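Local coordinates for protein putative uronate isomerase (Thermotoga maritima, PDB 4NAR) that is named a putative uronate isomerase but is of unconfirmed function, and may act as a lactate racemase, at residues Lys287-Val297 / Ile412-Leu422; Glu369-Thr379 / Asn390-Ile399. All coordinates share one frame; numbering follows the deposited sequence.

Contact 1 (Lys287-Val297 / Ile412-Leu422); sequences KGSYKLQRPGV and IVPGGKYLYDL. With SO4 (sulfate ion), chain C.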
loop_
_atom_site.group_PDB
_atom_site.type_symbol
_atom_site.label_atom_id
_atom_site.label_comp_id
_atom_site.label_asym_id
_atom_site.label_seq_id
_atom_site.Cartn_x
_atom_site.Cartn_y
_atom_site.Cartn_z
ATOM N N LYS A 287 -8.549 4.511 -0.094
ATOM C CA LYS A 287 -8.112 4.569 1.318
ATOM C C LYS A 287 -9.052 5.399 2.207
ATOM O O LYS A 287 -9.199 5.124 3.405
ATOM C CB LYS A 287 -6.690 5.125 1.426
ATOM C CG LYS A 287 -5.600 4.057 1.464
ATOM C CD LYS A 287 -4.314 4.552 0.799
ATOM C CE LYS A 287 -3.176 3.566 1.002
ATOM N NZ LYS A 287 -3.551 2.179 0.565
ATOM N N GLY A 288 -9.687 6.404 1.603
ATOM C CA GLY A 288 -10.691 7.201 2.282
ATOM C C GLY A 288 -11.844 6.369 2.811
ATOM O O GLY A 288 -12.330 6.616 3.922
ATOM N N SER A 289 -12.290 5.387 2.030
ATOM C CA SER A 289 -13.317 4.468 2.518
ATOM C C SER A 289 -12.760 3.437 3.529
ATOM O O SER A 289 -13.340 3.252 4.619
ATOM C CB SER A 289 -14.014 3.769 1.354
ATOM O OG SER A 289 -14.813 2.683 1.805
ATOM N N TYR A 290 -11.640 2.786 3.188
ATOM C CA TYR A 290 -11.103 1.709 4.039
ATOM C C TYR A 290 -10.865 2.159 5.481
ATOM O O TYR A 290 -11.115 1.394 6.422
ATOM C CB TYR A 290 -9.778 1.146 3.516
ATOM C CG TYR A 290 -9.685 0.958 2.023
ATOM C CD1 TYR A 290 -10.768 0.492 1.278
ATOM C CD2 TYR A 290 -8.504 1.247 1.350
ATOM C CE1 TYR A 290 -10.668 0.321 -0.085
ATOM C CE2 TYR A 290 -8.395 1.079 -0.025
ATOM C CZ TYR A 290 -9.480 0.618 -0.738
ATOM O OH TYR A 290 -9.374 0.459 -2.105
ATOM N N LYS A 291 -10.360 3.381 5.659
ATOM C CA LYS A 291 -9.981 3.842 7.002
ATOM C C LYS A 291 -11.180 4.113 7.903
ATOM O O LYS A 291 -11.014 4.345 9.105
ATOM C CB LYS A 291 -9.082 5.081 6.949
ATOM C CG LYS A 291 -7.742 4.845 6.260
ATOM C CD LYS A 291 -6.999 3.681 6.889
ATOM C CE LYS A 291 -5.501 3.959 6.965
ATOM N NZ LYS A 291 -4.783 4.019 5.646
ATOM N N LEU A 292 -12.381 4.053 7.330
ATOM C CA LEU A 292 -13.595 4.323 8.087
ATOM C C LEU A 292 -14.486 3.086 8.271
ATOM O O LEU A 292 -15.655 3.213 8.642
ATOM C CB LEU A 292 -14.373 5.460 7.415
ATOM C CG LEU A 292 -13.612 6.804 7.354
ATOM C CD1 LEU A 292 -14.332 7.855 6.495
ATOM C CD2 LEU A 292 -13.320 7.347 8.775
ATOM N N GLN A 293 -13.940 1.893 8.036
ATOM C CA GLN A 293 -14.776 0.679 8.001
ATOM C C GLN A 293 -14.748 -0.242 9.225
ATOM O O GLN A 293 -15.403 -1.290 9.215
ATOM C CB GLN A 293 -14.476 -0.148 6.747
ATOM C CG GLN A 293 -14.986 0.480 5.460
ATOM C CD GLN A 293 -14.781 -0.428 4.256
ATOM O OE1 GLN A 293 -14.911 -1.667 4.349
ATOM N NE2 GLN A 293 -14.436 0.183 3.115
ATOM N N ARG A 294 -13.995 0.115 10.266
ATOM C CA ARG A 294 -14.177 -0.572 11.541
ATOM C C ARG A 294 -15.641 -0.507 11.973
ATOM O O ARG A 294 -16.348 0.478 11.680
ATOM C CB ARG A 294 -13.236 -0.033 12.614
ATOM C CG ARG A 294 -11.870 -0.683 12.485
ATOM C CD ARG A 294 -11.027 -0.566 13.723
ATOM N NE ARG A 294 -9.870 -1.441 13.583
ATOM C CZ ARG A 294 -8.750 -1.337 14.294
ATOM N NH1 ARG A 294 -8.631 -0.391 15.221
ATOM N NH2 ARG A 294 -7.744 -2.181 14.064
ATOM N N PRO A 295 -16.122 -1.578 12.627
ATOM C CA PRO A 295 -17.554 -1.622 12.940
ATOM C C PRO A 295 -17.934 -0.491 13.892
ATOM O O PRO A 295 -17.192 -0.221 14.856
ATOM C CB PRO A 295 -17.735 -2.990 13.613
ATOM C CG PRO A 295 -16.373 -3.418 14.044
ATOM C CD PRO A 295 -15.409 -2.791 13.073
ATOM N N GLY A 296 -19.055 0.173 13.600
ATOM C CA GLY A 296 -19.537 1.261 14.431
ATOM C C GLY A 296 -19.012 2.644 14.056
ATOM O O GLY A 296 -19.519 3.657 14.571
ATOM N N VAL A 297 -18.002 2.711 13.180
ATOM C CA VAL A 297 -17.436 4.019 12.825
ATOM C C VAL A 297 -18.397 4.851 11.965
ATOM O O VAL A 297 -18.608 6.044 12.213
ATOM C CB VAL A 297 -16.019 3.918 12.201
ATOM C CG1 VAL A 297 -15.572 5.255 11.668
ATOM C CG2 VAL A 297 -15.027 3.460 13.249
ATOM N N ILE A 412 -11.895 15.265 7.387
ATOM C CA ILE A 412 -10.668 14.532 7.684
ATOM C C ILE A 412 -9.509 14.995 6.820
ATOM O O ILE A 412 -9.516 14.790 5.597
ATOM C CB ILE A 412 -10.873 13.010 7.467
ATOM C CG1 ILE A 412 -12.141 12.530 8.191
ATOM C CG2 ILE A 412 -9.640 12.216 7.924
ATOM C CD1 ILE A 412 -12.494 11.080 7.878
ATOM N N VAL A 413 -8.528 15.632 7.463
ATOM C CA VAL A 413 -7.287 16.055 6.810
ATOM C C VAL A 413 -6.120 15.596 7.666
ATOM O O VAL A 413 -6.104 15.859 8.867
ATOM C CB VAL A 413 -7.183 17.595 6.679
ATOM C CG1 VAL A 413 -5.849 17.995 6.025
ATOM C CG2 VAL A 413 -8.345 18.167 5.884
ATOM N N PRO A 414 -5.149 14.889 7.063
ATOM C CA PRO A 414 -5.161 14.445 5.660
ATOM C C PRO A 414 -5.971 13.156 5.467
ATOM O O PRO A 414 -5.971 12.247 6.316
ATOM C CB PRO A 414 -3.680 14.191 5.362
ATOM C CG PRO A 414 -3.121 13.744 6.701
ATOM C CD PRO A 414 -3.884 14.544 7.746
ATOM N N GLY A 415 -6.658 13.075 4.336
ATOM C CA GLY A 415 -7.583 11.978 4.130
ATOM C C GLY A 415 -6.936 10.643 3.811
ATOM O O GLY A 415 -5.895 10.570 3.130
ATOM N N GLY A 416 -7.571 9.579 4.298
ATOM C CA GLY A 416 -7.150 8.227 3.986
ATOM C C GLY A 416 -5.887 7.781 4.701
ATOM O O GLY A 416 -5.338 6.728 4.380
ATOM N N LYS A 417 -5.420 8.577 5.661
ATOM C CA LYS A 417 -4.177 8.267 6.364
ATOM C C LYS A 417 -4.432 7.499 7.663
ATOM O O LYS A 417 -3.979 6.367 7.818
ATOM C CB LYS A 417 -3.365 9.543 6.633
ATOM C CG LYS A 417 -2.891 10.291 5.361
ATOM C CD LYS A 417 -2.033 9.389 4.477
ATOM C CE LYS A 417 -1.856 9.979 3.078
ATOM N NZ LYS A 417 -1.019 11.207 3.013
ATOM N N TYR A 418 -5.177 8.114 8.580
ATOM C CA TYR A 418 -5.443 7.535 9.904
ATOM C C TYR A 418 -6.582 6.522 9.938
ATOM O O TYR A 418 -7.582 6.693 9.237
ATOM C CB TYR A 418 -5.722 8.652 10.913
ATOM C CG TYR A 418 -4.477 9.430 11.201
ATOM C CD1 TYR A 418 -4.037 10.404 10.320
ATOM C CD2 TYR A 418 -3.693 9.149 12.321
ATOM C CE1 TYR A 418 -2.867 11.108 10.554
ATOM C CE2 TYR A 418 -2.515 9.852 12.569
ATOM C CZ TYR A 418 -2.109 10.832 11.676
ATOM O OH TYR A 418 -0.943 11.537 11.892
ATOM N N LEU A 419 -6.418 5.481 10.762
ATOM C CA LEU A 419 -7.466 4.489 11.023
ATOM C C LEU A 419 -8.397 5.051 12.098
ATOM O O LEU A 419 -7.936 5.513 13.151
ATOM C CB LEU A 419 -6.850 3.202 11.562
ATOM C CG LEU A 419 -7.380 1.824 11.170
ATOM C CD1 LEU A 419 -7.123 0.838 12.319
ATOM C CD2 LEU A 419 -8.840 1.837 10.750
ATOM N N TYR A 420 -9.700 5.020 11.842
ATOM C CA TYR A 420 -10.664 5.478 12.835
ATOM C C TYR A 420 -11.249 4.322 13.648
ATOM O O TYR A 420 -11.487 3.230 13.115
ATOM C CB TYR A 420 -11.754 6.321 12.168
ATOM C CG TYR A 420 -11.280 7.734 11.960
ATOM C CD1 TYR A 420 -10.437 8.060 10.897
ATOM C CD2 TYR A 420 -11.626 8.733 12.853
ATOM C CE1 TYR A 420 -9.978 9.354 10.719
ATOM C CE2 TYR A 420 -11.178 10.027 12.683
ATOM C CZ TYR A 420 -10.352 10.336 11.624
ATOM O OH TYR A 420 -9.906 11.631 11.474
ATOM N N ASP A 421 -11.435 4.548 14.948
ATOM C CA ASP A 421 -12.084 3.558 15.800
ATOM C C ASP A 421 -13.032 4.236 16.802
ATOM O O ASP A 421 -12.910 5.438 17.069
ATOM C CB ASP A 421 -11.052 2.680 16.514
ATOM C CG ASP A 421 -11.551 1.244 16.728
ATOM O OD1 ASP A 421 -12.791 1.019 16.629
ATOM O OD2 ASP A 421 -10.710 0.340 16.993
ATOM N N LEU A 422 -13.994 3.469 17.316
ATOM C CA LEU A 422 -14.919 3.949 18.351
ATOM C C LEU A 422 -14.269 3.868 19.733
ATOM O O LEU A 422 -13.753 2.809 20.122
ATOM C CB LEU A 422 -16.213 3.128 18.356
ATOM C CG LEU A 422 -17.383 3.583 17.479
ATOM C CD1 LEU A 422 -18.591 2.666 17.698
ATOM C CD2 LEU A 422 -17.749 5.031 17.781
HETATM S S SO4 C . -0.084 1.079 -0.541
HETATM O O1 SO4 C . 0.778 0.395 0.446
HETATM O O2 SO4 C . 0.711 1.416 -1.737
HETATM O O3 SO4 C . -1.224 0.247 -0.961
HETATM O O4 SO4 C . -0.577 2.308 0.089
HETATM O O HOH W 1 -12.298 2.542 10.648
HETATM O O HOH W 2 -14.828 -0.237 16.052
#
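The short helix 287-290 and the type I turn that follows it, from Tyr290 to Gln293, lie along the last strand, 419-422, and the glycine-rich loop leading into it. The backbones are tied where Tyr420 N donates to Lys291 O, 3.1 Å away, in a nearly straight bond (167° at the hydrogen). One water joins the same groups: it donates to both Lys291 O and Tyr420 O and accepts from Arg294 N. The aliphatic chain of Lys291 runs across the carbonyls of the loop, its CB 3.2 Å from Tyr418 O. With CG beside its own backbone N (chi1 -63°) and further bends along the chain, NZ curls round to Gly416 O at 3.0 Å, meeting that carbonyl from above its plane; Pro153 O is a weaker second acceptor. A methionine in place of Lys291 would probably leave Gly416 O without this ammonium donor and the loop less firmly held. Gly416 has a positive phi, and its CA packs against the backbone of Gly288, where a side chain would crowd Lys287 CB. Strand 419-422 pairs in parallel with strand 261-264, whereas Ile412 belongs to strand 409-412, an outermost strand of the five-stranded parallel sheet. Leu292 spans the two: its CD2 sits 3.7 Å from Tyr420 CD1, the two side chains running alongside, and it meets Ile412 CD1 tip to tip at 3.9 Å. Further on, Arg294 NH1 forms a salt bridge with Asp421 OD2 at 2.8 Å, the hydrogen bond within it weak and the guanidinium and carboxylate planes 54° apart. Leu419 CD1 rests over one guanidinium face, 3.4 Å from Arg294 CZ, while Arg294 NH2 binds Ile192 O. At the helix start, Lys287 NZ is paired with Glu155 and reaches a sulfate through weak bonds, 3.0 Å to its O4.

Contact 2 (Glu369-Thr379 / Asn390-Ile399); sequences EEFEFDVILAT and NLGYMDPSKI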
loop_
_atom_site.group_PDB
_atom_site.type_symbol
_atom_site.label_atom_id
_atom_site.label_comp_id
_atom_site.label_asym_id
_atom_site.label_seq_id
_atom_site.Cartn_x
_atom_site.Cartn_y
_atom_site.Cartn_z
ATOM N N GLU A 369 -29.080 -5.315 -4.012
ATOM C CA GLU A 369 -28.080 -5.003 -2.993
ATOM C C GLU A 369 -28.559 -3.881 -2.063
ATOM O O GLU A 369 -29.168 -2.901 -2.511
ATOM C CB GLU A 369 -26.757 -4.581 -3.647
ATOM C CG GLU A 369 -25.895 -5.723 -4.184
ATOM C CD GLU A 369 -24.578 -5.237 -4.811
ATOM O OE1 GLU A 369 -23.495 -5.395 -4.179
ATOM O OE2 GLU A 369 -24.624 -4.703 -5.948
ATOM N N GLU A 370 -28.277 -4.036 -0.774
ATOM C CA GLU A 370 -28.450 -2.975 0.205
ATOM C C GLU A 370 -27.079 -2.793 0.825
ATOM O O GLU A 370 -26.337 -3.767 0.954
ATOM C CB GLU A 370 -29.462 -3.374 1.283
ATOM C CG GLU A 370 -30.873 -3.668 0.757
ATOM C CD GLU A 370 -31.876 -3.895 1.889
ATOM O OE1 GLU A 370 -31.499 -3.692 3.068
ATOM O OE2 GLU A 370 -33.036 -4.273 1.605
ATOM N N PHE A 371 -26.737 -1.563 1.211
ATOM C CA PHE A 371 -25.389 -1.274 1.705
ATOM C C PHE A 371 -25.411 -0.605 3.068
ATOM O O PHE A 371 -26.297 0.205 3.352
ATOM C CB PHE A 371 -24.626 -0.385 0.712
ATOM C CG PHE A 371 -24.345 -1.054 -0.607
ATOM C CD1 PHE A 371 -25.150 -0.812 -1.720
ATOM C CD2 PHE A 371 -23.285 -1.949 -0.735
ATOM C CE1 PHE A 371 -24.891 -1.446 -2.947
ATOM C CE2 PHE A 371 -23.022 -2.595 -1.961
ATOM C CZ PHE A 371 -23.824 -2.340 -3.065
ATOM N N GLU A 372 -24.420 -0.919 3.896
ATOM C CA GLU A 372 -24.314 -0.296 5.207
ATOM C C GLU A 372 -24.073 1.219 5.134
ATOM O O GLU A 372 -24.575 1.969 5.976
ATOM C CB GLU A 372 -23.237 -0.981 6.043
ATOM C CG GLU A 372 -23.764 -2.160 6.872
ATOM C CD GLU A 372 -24.495 -1.703 8.130
ATOM O OE1 GLU A 372 -24.110 -0.650 8.697
ATOM O OE2 GLU A 372 -25.447 -2.395 8.555
ATOM N N PHE A 373 -23.307 1.666 4.138
ATOM C CA PHE A 373 -23.068 3.099 3.959
ATOM C C PHE A 373 -22.958 3.476 2.482
ATOM O O PHE A 373 -22.857 2.603 1.622
ATOM C CB PHE A 373 -21.835 3.572 4.759
ATOM C CG PHE A 373 -20.584 2.764 4.506
ATOM C CD1 PHE A 373 -20.173 1.794 5.423
ATOM C CD2 PHE A 373 -19.821 2.968 3.355
ATOM C CE1 PHE A 373 -19.027 1.040 5.203
ATOM C CE2 PHE A 373 -18.662 2.211 3.120
ATOM C CZ PHE A 373 -18.266 1.248 4.052
ATOM N N ASP A 374 -22.982 4.772 2.189
ATOM C CA ASP A 374 -22.823 5.253 0.812
ATOM C C ASP A 374 -21.387 5.763 0.583
ATOM O O ASP A 374 -20.767 6.312 1.489
ATOM C CB ASP A 374 -23.828 6.366 0.512
ATOM C CG ASP A 374 -24.037 6.600 -0.992
ATOM O OD1 ASP A 374 -24.930 7.407 -1.354
ATOM O OD2 ASP A 374 -23.319 5.982 -1.816
ATOM N N VAL A 375 -20.860 5.552 -0.616
ATOM C CA VAL A 375 -19.533 6.056 -0.986
ATOM C C VAL A 375 -19.671 7.029 -2.144
ATOM O O VAL A 375 -20.166 6.666 -3.224
ATOM C CB VAL A 375 -18.581 4.925 -1.452
ATOM C CG1 VAL A 375 -17.229 5.519 -1.878
ATOM C CG2 VAL A 375 -18.426 3.865 -0.366
ATOM N N ILE A 376 -19.234 8.261 -1.933
ATOM C CA ILE A 376 -19.442 9.294 -2.938
ATOM C C ILE A 376 -18.111 9.810 -3.466
ATOM O O ILE A 376 -17.185 10.081 -2.698
ATOM C CB ILE A 376 -20.296 10.439 -2.364
ATOM C CG1 ILE A 376 -21.690 9.901 -2.013
ATOM C CG2 ILE A 376 -20.397 11.619 -3.346
ATOM C CD1 ILE A 376 -22.195 10.351 -0.638
ATOM N N LEU A 377 -18.017 9.915 -4.789
ATOM C CA LEU A 377 -16.842 10.465 -5.434
ATOM C C LEU A 377 -17.056 11.957 -5.704
ATOM O O LEU A 377 -17.928 12.340 -6.505
ATOM C CB LEU A 377 -16.555 9.738 -6.749
ATOM C CG LEU A 377 -16.042 8.294 -6.682
ATOM C CD1 LEU A 377 -15.391 7.847 -8.022
ATOM C CD2 LEU A 377 -15.074 8.118 -5.516
ATOM N N ALA A 378 -16.278 12.797 -5.023
ATOM C CA ALA A 378 -16.256 14.231 -5.317
ATOM C C ALA A 378 -14.951 14.563 -6.046
ATOM O O ALA A 378 -14.012 15.115 -5.464
ATOM C CB ALA A 378 -16.399 15.057 -4.040
ATOM N N THR A 379 -14.904 14.194 -7.325
ATOM C CA THR A 379 -13.689 14.243 -8.123
ATOM C C THR A 379 -14.032 14.813 -9.501
ATOM O O THR A 379 -15.156 15.275 -9.717
ATOM C CB THR A 379 -13.077 12.821 -8.286
ATOM O OG1 THR A 379 -13.706 12.129 -9.372
ATOM C CG2 THR A 379 -13.247 11.982 -7.019
ATOM N N ASN A 390 -21.575 2.378 -10.024
ATOM C CA ASN A 390 -22.348 2.153 -8.794
ATOM C C ASN A 390 -21.881 2.976 -7.567
ATOM O O ASN A 390 -22.074 2.575 -6.407
ATOM C CB ASN A 390 -22.393 0.660 -8.456
ATOM C CG ASN A 390 -23.670 0.263 -7.749
ATOM O OD1 ASN A 390 -24.755 0.782 -8.066
ATOM N ND2 ASN A 390 -23.555 -0.653 -6.769
ATOM N N LEU A 391 -21.297 4.138 -7.836
ATOM C CA LEU A 391 -20.858 5.050 -6.782
ATOM C C LEU A 391 -21.664 6.368 -6.817
ATOM O O LEU A 391 -22.238 6.727 -7.854
ATOM C CB LEU A 391 -19.359 5.336 -6.941
ATOM C CG LEU A 391 -18.372 4.638 -5.989
ATOM C CD1 LEU A 391 -18.899 3.323 -5.448
ATOM C CD2 LEU A 391 -16.972 4.454 -6.632
ATOM N N GLY A 392 -21.691 7.089 -5.695
ATOM C CA GLY A 392 -22.345 8.387 -5.639
ATOM C C GLY A 392 -21.490 9.501 -6.229
ATOM O O GLY A 392 -20.328 9.275 -6.601
ATOM N N TYR A 393 -22.059 10.711 -6.305
ATOM C CA TYR A 393 -21.346 11.872 -6.853
ATOM C C TYR A 393 -21.644 13.157 -6.079
ATOM O O TYR A 393 -22.766 13.375 -5.622
ATOM C CB TYR A 393 -21.709 12.090 -8.329
ATOM C CG TYR A 393 -21.137 13.366 -8.938
ATOM C CD1 TYR A 393 -21.869 14.559 -8.948
ATOM C CD2 TYR A 393 -19.857 13.378 -9.499
ATOM C CE1 TYR A 393 -21.335 15.722 -9.498
ATOM C CE2 TYR A 393 -19.321 14.535 -10.059
ATOM C CZ TYR A 393 -20.067 15.698 -10.060
ATOM O OH TYR A 393 -19.527 16.838 -10.614
HETATM N N MSE A 394 -20.630 14.010 -5.950
HETATM C CA MSE A 394 -20.834 15.383 -5.492
HETATM C C MSE A 394 -19.902 16.279 -6.277
HETATM O O MSE A 394 -18.737 15.928 -6.508
HETATM C CB MSE A 394 -20.582 15.547 -3.985
HETATM C CG MSE A 394 -21.806 15.334 -3.111
HETATM SE SE MSE A 394 -21.434 15.666 -1.208
HETATM C CE MSE A 394 -23.036 14.830 -0.458
ATOM N N ASP A 395 -20.430 17.419 -6.715
ATOM C CA ASP A 395 -19.632 18.439 -7.374
ATOM C C ASP A 395 -18.541 18.840 -6.397
ATOM O O ASP A 395 -18.851 19.332 -5.307
ATOM C CB ASP A 395 -20.514 19.646 -7.688
ATOM C CG ASP A 395 -19.864 20.628 -8.654
ATOM O OD1 ASP A 395 -18.610 20.633 -8.795
ATOM O OD2 ASP A 395 -20.626 21.412 -9.273
ATOM N N PRO A 396 -17.264 18.616 -6.773
ATOM C CA PRO A 396 -16.115 18.939 -5.911
ATOM C C PRO A 396 -16.009 20.433 -5.603
ATOM O O PRO A 396 -15.436 20.801 -4.571
ATOM C CB PRO A 396 -14.899 18.497 -6.747
ATOM C CG PRO A 396 -15.394 18.494 -8.179
ATOM C CD PRO A 396 -16.834 18.044 -8.064
ATOM N N SER A 397 -16.549 21.276 -6.482
ATOM C CA SER A 397 -16.477 22.721 -6.279
ATOM C C SER A 397 -17.451 23.181 -5.198
ATOM O O SER A 397 -17.313 24.276 -4.661
ATOM C CB SER A 397 -16.759 23.475 -7.581
ATOM O OG SER A 397 -18.151 23.489 -7.863
ATOM N N LYS A 398 -18.440 22.347 -4.887
ATOM C CA LYS A 398 -19.440 22.699 -3.882
ATOM C C LYS A 398 -19.121 22.142 -2.499
ATOM O O LYS A 398 -19.895 22.339 -1.557
ATOM C CB LYS A 398 -20.838 22.228 -4.301
ATOM C CG LYS A 398 -21.634 23.251 -5.104
ATOM C CD LYS A 398 -21.095 23.398 -6.521
ATOM C CE LYS A 398 -21.729 24.596 -7.244
ATOM N NZ LYS A 398 -20.729 25.265 -8.152
ATOM N N ILE A 399 -17.997 21.441 -2.372
ATOM C CA ILE A 399 -17.612 20.869 -1.080
ATOM C C ILE A 399 -16.751 21.845 -0.264
ATOM O O ILE A 399 -15.693 22.268 -0.729
ATOM C CB ILE A 399 -16.848 19.547 -1.257
ATOM C CG1 ILE A 399 -17.636 18.580 -2.146
ATOM C CG2 ILE A 399 -16.570 18.909 0.109
ATOM C CD1 ILE A 399 -18.947 18.123 -1.537
#
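Gly392 N donates to Val375 O at 2.9 Å, the donor lying in the carbonyl plane and the angle at the hydrogen 160°. The return bond, Leu377 N to Gly392 O at 3.0 Å, is straighter at the hydrogen (171°) but meets its acceptor from above the carbonyl plane. Leu377 O is then held twice, by Met394 N at 3.2 Å and by a CA-H...O contact from Tyr393 CA at 3.5 Å. A similar contact continues the pairing one step further, Ala378 CA lying 3.2 Å from Met394 O. Gly392 is opposite Ile376, and a side chain on the glycine would collide with Ile376 CG1. With CG1 beside the backbone N (chi1 -64°), CG2 of that isoleucine stands anti to the same N and reaches over the neighbouring peptide, 3.4 Å from Tyr393 C, and against CB and CG of selenomethionine Met394. On the face bearing Leu377, the Leu391 side chain crosses it obliquely and its CD2 comes 4.0 Å from Leu377 CG; Cys386 of helix 383-388 also touches Leu377. Beyond the paired residues, the ring of Pro396 rests against the backbone, its CG 3.6 Å from Thr379 O, and Ile399 CG1 closes on Ala378 CB. Asp395 OD1 accepts from Ser397 N in an Asx turn that shapes this departing chain. Upstream, Asn390, with positive phi, ends helix 383-388 in a Schellman motif. Strand 373-379, that helix and strand 392-393 thus form a beta-alpha-beta crossover, whose second strand is an outermost one of the five-stranded parallel sheet.

Overall arrangement
Both segments of contact 2 fall, along the chain, between the two segments of contact 1, and the centres of the two contacts are about 16 Å apart. They meet at Phe373, whose CZ packs 3.7 Å from Gln293 CG and whose CE2 comes 4.1 Å from Ser289 OG. Both involve the same five-stranded parallel sheet: 392-393 in contact 2 and Ile412 in contact 1 belong to its two outermost strands, with 373-379, 302-308 and 268-274 between them. The sulfate, probably from the crystallisation liquor, lies at the Lys287 end of contact 1, where Arg41, His154 and Lys164 also bind it; whether this anion site matters for catalysis is not established.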